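PDB 4QDG: putative adhesin from Bacteroides thetaiotaomicron, which probably serves as a cell-surface lipoprotein adhesin or pilus-anchoring protein of the FimB/Mfa2 family, held in the outer membrane and binding magnesium. Local coordinates for residues M93-G98 and T104-E109. Numbering follows the deposited sequence.
Sequences MKYTPG and TDLQVE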
HETATM    1  N   MSE A  93     -11.782   1.403 -10.661  1.00 52.49           N
HETATM    2  CA  MSE A  93     -12.955   2.027 -10.080  1.00 54.58           C
HETATM    3  C   MSE A  93     -14.118   1.117 -10.359  1.00 57.44           C
HETATM    4  O   MSE A  93     -14.233   0.577 -11.460  1.00 57.41           O
HETATM    5  CB  MSE A  93     -13.192   3.411 -10.663  1.00 58.79           C
HETATM    6  CG  MSE A  93     -12.877   4.493  -9.696  1.00 67.93           C
HETATM    7 SE   MSE A  93     -12.767   6.148 -10.673  0.75 80.49          SE
HETATM    8  CE  MSE A  93     -12.023   7.165  -9.302  1.00 76.06           C
ATOM      9  N   LYS A  94     -14.947   0.907  -9.362  1.00 54.43           N
ATOM     10  CA  LYS A  94     -16.081  -0.010  -9.432  1.00 55.31           C
ATOM     11  C   LYS A  94     -17.368   0.701  -8.998  1.00 60.66           C
ATOM     12  O   LYS A  94     -17.456   1.251  -7.895  1.00 59.22           O
ATOM     13  CB  LYS A  94     -15.770  -1.225  -8.530  1.00 55.70           C
ATOM     14  CG  LYS A  94     -16.658  -2.438  -8.713  1.00 57.47           C
ATOM     15  CD  LYS A  94     -16.368  -3.460  -7.619  1.00 53.17           C
ATOM     16  CE  LYS A  94     -17.341  -4.617  -7.624  1.00 56.99           C
ATOM     17  NZ  LYS A  94     -17.151  -5.492  -6.441  1.00 67.98           N
ATOM     18  N   TYR A  95     -18.347   0.718  -9.888  1.00 60.56           N
ATOM     19  CA  TYR A  95     -19.668   1.288  -9.613  1.00 61.73           C
ATOM     20  C   TYR A  95     -20.666   0.149  -9.639  1.00 68.65           C
ATOM     21  O   TYR A  95     -20.516  -0.794 -10.435  1.00 68.98           O
ATOM     22  CB  TYR A  95     -20.046   2.408 -10.611  1.00 62.98           C
ATOM     23  CG  TYR A  95     -19.416   3.753 -10.318  1.00 62.61           C
ATOM     24  CD1 TYR A  95     -19.911   4.573  -9.306  1.00 64.45           C
ATOM     25  CD2 TYR A  95     -18.371   4.240 -11.100  1.00 62.68           C
ATOM     26  CE1 TYR A  95     -19.339   5.820  -9.036  1.00 64.89           C
ATOM     27  CE2 TYR A  95     -17.803   5.493 -10.853  1.00 63.10           C
ATOM     28  CZ  TYR A  95     -18.297   6.286  -9.824  1.00 71.79           C
ATOM     29  OH  TYR A  95     -17.745   7.525  -9.571  1.00 72.70           O
ATOM     30  N   THR A  96     -21.644   0.187  -8.724  1.00 66.83           N
ATOM     31  CA  THR A  96     -22.650  -0.874  -8.642  1.00 67.36           C
ATOM     32  C   THR A  96     -23.787  -0.536  -9.625  1.00 70.50           C
ATOM     33  O   THR A  96     -24.420   0.529  -9.483  1.00 69.30           O
ATOM     34  CB  THR A  96     -23.130  -1.089  -7.185  1.00 75.85           C
ATOM     35  OG1 THR A  96     -21.992  -1.225  -6.335  1.00 77.68           O
ATOM     36  CG2 THR A  96     -24.018  -2.324  -7.033  1.00 74.72           C
ATOM     37  N   PRO A  97     -24.029  -1.413 -10.645  1.00 67.33           N
ATOM     38  CA  PRO A  97     -25.146  -1.156 -11.580  1.00 68.10           C
ATOM     39  C   PRO A  97     -26.456  -0.980 -10.818  1.00 70.23           C
ATOM     40  O   PRO A  97     -26.729  -1.729  -9.868  1.00 69.23           O
ATOM     41  CB  PRO A  97     -25.168  -2.398 -12.482  1.00 70.76           C
ATOM     42  CG  PRO A  97     -23.850  -3.052 -12.309  1.00 74.47           C
ATOM     43  CD  PRO A  97     -23.368  -2.706 -10.933  1.00 68.77           C
ATOM     44  N   GLY A  98     -27.186   0.074 -11.175  1.00 66.36           N
ATOM     45  CA  GLY A  98     -28.450   0.448 -10.551  1.00 67.21           C
ATOM     46  C   GLY A  98     -28.297   1.512  -9.483  1.00 71.10           C
ATOM     47  O   GLY A  98     -29.207   2.326  -9.277  1.00 71.53           O
ATOM     48  N   THR A 104     -20.573   8.522  -1.952  1.00 33.79           N
ATOM     49  CA  THR A 104     -20.689   7.302  -1.145  1.00 34.02           C
ATOM     50  C   THR A 104     -20.908   6.018  -1.996  1.00 40.60           C
ATOM     51  O   THR A 104     -20.917   4.915  -1.440  1.00 41.07           O
ATOM     52  CB  THR A 104     -21.781   7.474  -0.071  1.00 35.42           C
ATOM     53  OG1 THR A 104     -23.050   7.640  -0.685  1.00 39.58           O
ATOM     54  CG2 THR A 104     -21.505   8.646   0.870  1.00 32.96           C
ATOM     55  N   ASP A 105     -20.997   6.149  -3.327  1.00 38.10           N
ATOM     56  CA  ASP A 105     -21.212   5.006  -4.221  1.00 39.56           C
ATOM     57  C   ASP A 105     -19.903   4.493  -4.840  1.00 46.36           C
ATOM     58  O   ASP A 105     -19.886   3.443  -5.490  1.00 48.79           O
ATOM     59  CB  ASP A 105     -22.231   5.375  -5.322  1.00 42.04           C
ATOM     60  CG  ASP A 105     -23.591   5.775  -4.763  1.00 50.67           C
ATOM     61  OD1 ASP A 105     -24.113   5.044  -3.889  1.00 53.69           O
ATOM     62  OD2 ASP A 105     -24.099   6.845  -5.149  1.00 57.76           O
ATOM     63  N   LEU A 106     -18.811   5.193  -4.631  1.00 41.55           N
ATOM     64  CA  LEU A 106     -17.572   4.732  -5.200  1.00 41.07           C
ATOM     65  C   LEU A 106     -16.898   3.627  -4.368  1.00 43.35           C
ATOM     66  O   LEU A 106     -16.898   3.625  -3.128  1.00 42.88           O
ATOM     67  CB  LEU A 106     -16.611   5.903  -5.424  1.00 40.78           C
ATOM     68  CG  LEU A 106     -15.414   5.672  -6.342  1.00 46.08           C
ATOM     69  CD1 LEU A 106     -15.806   4.939  -7.657  1.00 47.27           C
ATOM     70  CD2 LEU A 106     -14.748   6.975  -6.637  1.00 48.66           C
ATOM     71  N   GLN A 107     -16.387   2.648  -5.116  1.00 37.17           N
ATOM     72  CA  GLN A 107     -15.582   1.527  -4.713  1.00 35.15           C
ATOM     73  C   GLN A 107     -14.410   1.409  -5.671  1.00 36.87           C
ATOM     74  O   GLN A 107     -14.560   1.751  -6.850  1.00 34.89           O
ATOM     75  CB  GLN A 107     -16.395   0.231  -4.712  1.00 36.69           C
ATOM     76  CG  GLN A 107     -17.435   0.174  -3.616  1.00 37.06           C
ATOM     77  CD  GLN A 107     -18.143  -1.146  -3.542  1.00 55.10           C
ATOM     78  OE1 GLN A 107     -17.891  -2.084  -4.303  1.00 56.85           O
ATOM     79  NE2 GLN A 107     -19.061  -1.241  -2.615  1.00 48.64           N
ATOM     80  N   VAL A 108     -13.250   0.934  -5.159  1.00 32.15           N
ATOM     81  CA  VAL A 108     -12.023   0.623  -5.893  1.00 32.18           C
ATOM     82  C   VAL A 108     -11.661  -0.828  -5.545  1.00 39.05           C
ATOM     83  O   VAL A 108     -11.595  -1.201  -4.367  1.00 38.38           O
ATOM     84  CB  VAL A 108     -10.863   1.629  -5.625  1.00 34.01           C
ATOM     85  CG1 VAL A 108      -9.524   1.145  -6.173  1.00 32.36           C
ATOM     86  CG2 VAL A 108     -11.205   2.985  -6.204  1.00 34.67           C
ATOM     87  N   GLU A 109     -11.448  -1.647  -6.572  1.00 38.48           N
ATOM     88  CA  GLU A 109     -11.091  -3.043  -6.390  1.00 38.79           C
ATOM     89  C   GLU A 109      -9.823  -3.376  -7.137  1.00 37.23           C
ATOM     90  O   GLU A 109      -9.578  -2.814  -8.195  1.00 34.23           O
ATOM     91  CB  GLU A 109     -12.232  -3.947  -6.890  1.00 42.47           C
ATOM     92  CG  GLU A 109     -12.195  -5.340  -6.271  1.00 63.14           C
ATOM     93  CD  GLU A 109     -13.090  -6.394  -6.894  1.00 94.03           C
ATOM     94  OE1 GLU A 109     -14.266  -6.083  -7.194  1.00 70.78           O
ATOM     95  OE2 GLU A 109     -12.620  -7.547  -7.042  1.00100.13           O
TER
HETATM   96  O   HOH W   1     -22.651   2.432  -7.170  1.00 42.34           O
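Lys94 N donates to Gln107 O over 2.7 Å, the shorter of two backbone bonds that make these residues the hydrogen-bonded pair of an antiparallel beta hairpin. The return bond, Gln107 N to Lys94 O, is longer at 3.3 Å and more bent (139° at the hydrogen). Toward the connecting loop the chains diverge, and a water accepts from Thr96 N and makes a weak bond to Asp105 O. On the face of Lys94 and Gln107, the lysine runs fully extended, its CG anti to the backbone N (chi1 -166°), and crosses diagonally to Glu109. There Lys94 NZ forms a salt bridge with Glu109 OE1 at 3.0 Å, approaching nearly in line with the C-O bond; Leu180 packs against both side chains. On the other face Met93, present as selenomethionine, and Val108 form the neighbouring non-hydrogen-bonded pair, with Met93 CG 4.2 Å from Val108 CG2. Leu106 sits between Met93 and the Tyr95 ring. Leu41 and Tyr81 pack on Met93 and Leu106, and Tyr43 on Tyr95, joining the small sheet of strands 91-94, 107-110 and 180-181 to strands 38-44 and 75-82. Leu106 CD1 touches Met93 CG at 3.6 Å and makes a CH-pi contact over one face of Tyr95, 3.9 Å from the ring centroid and displaced toward the rim, closest to Tyr95 CZ.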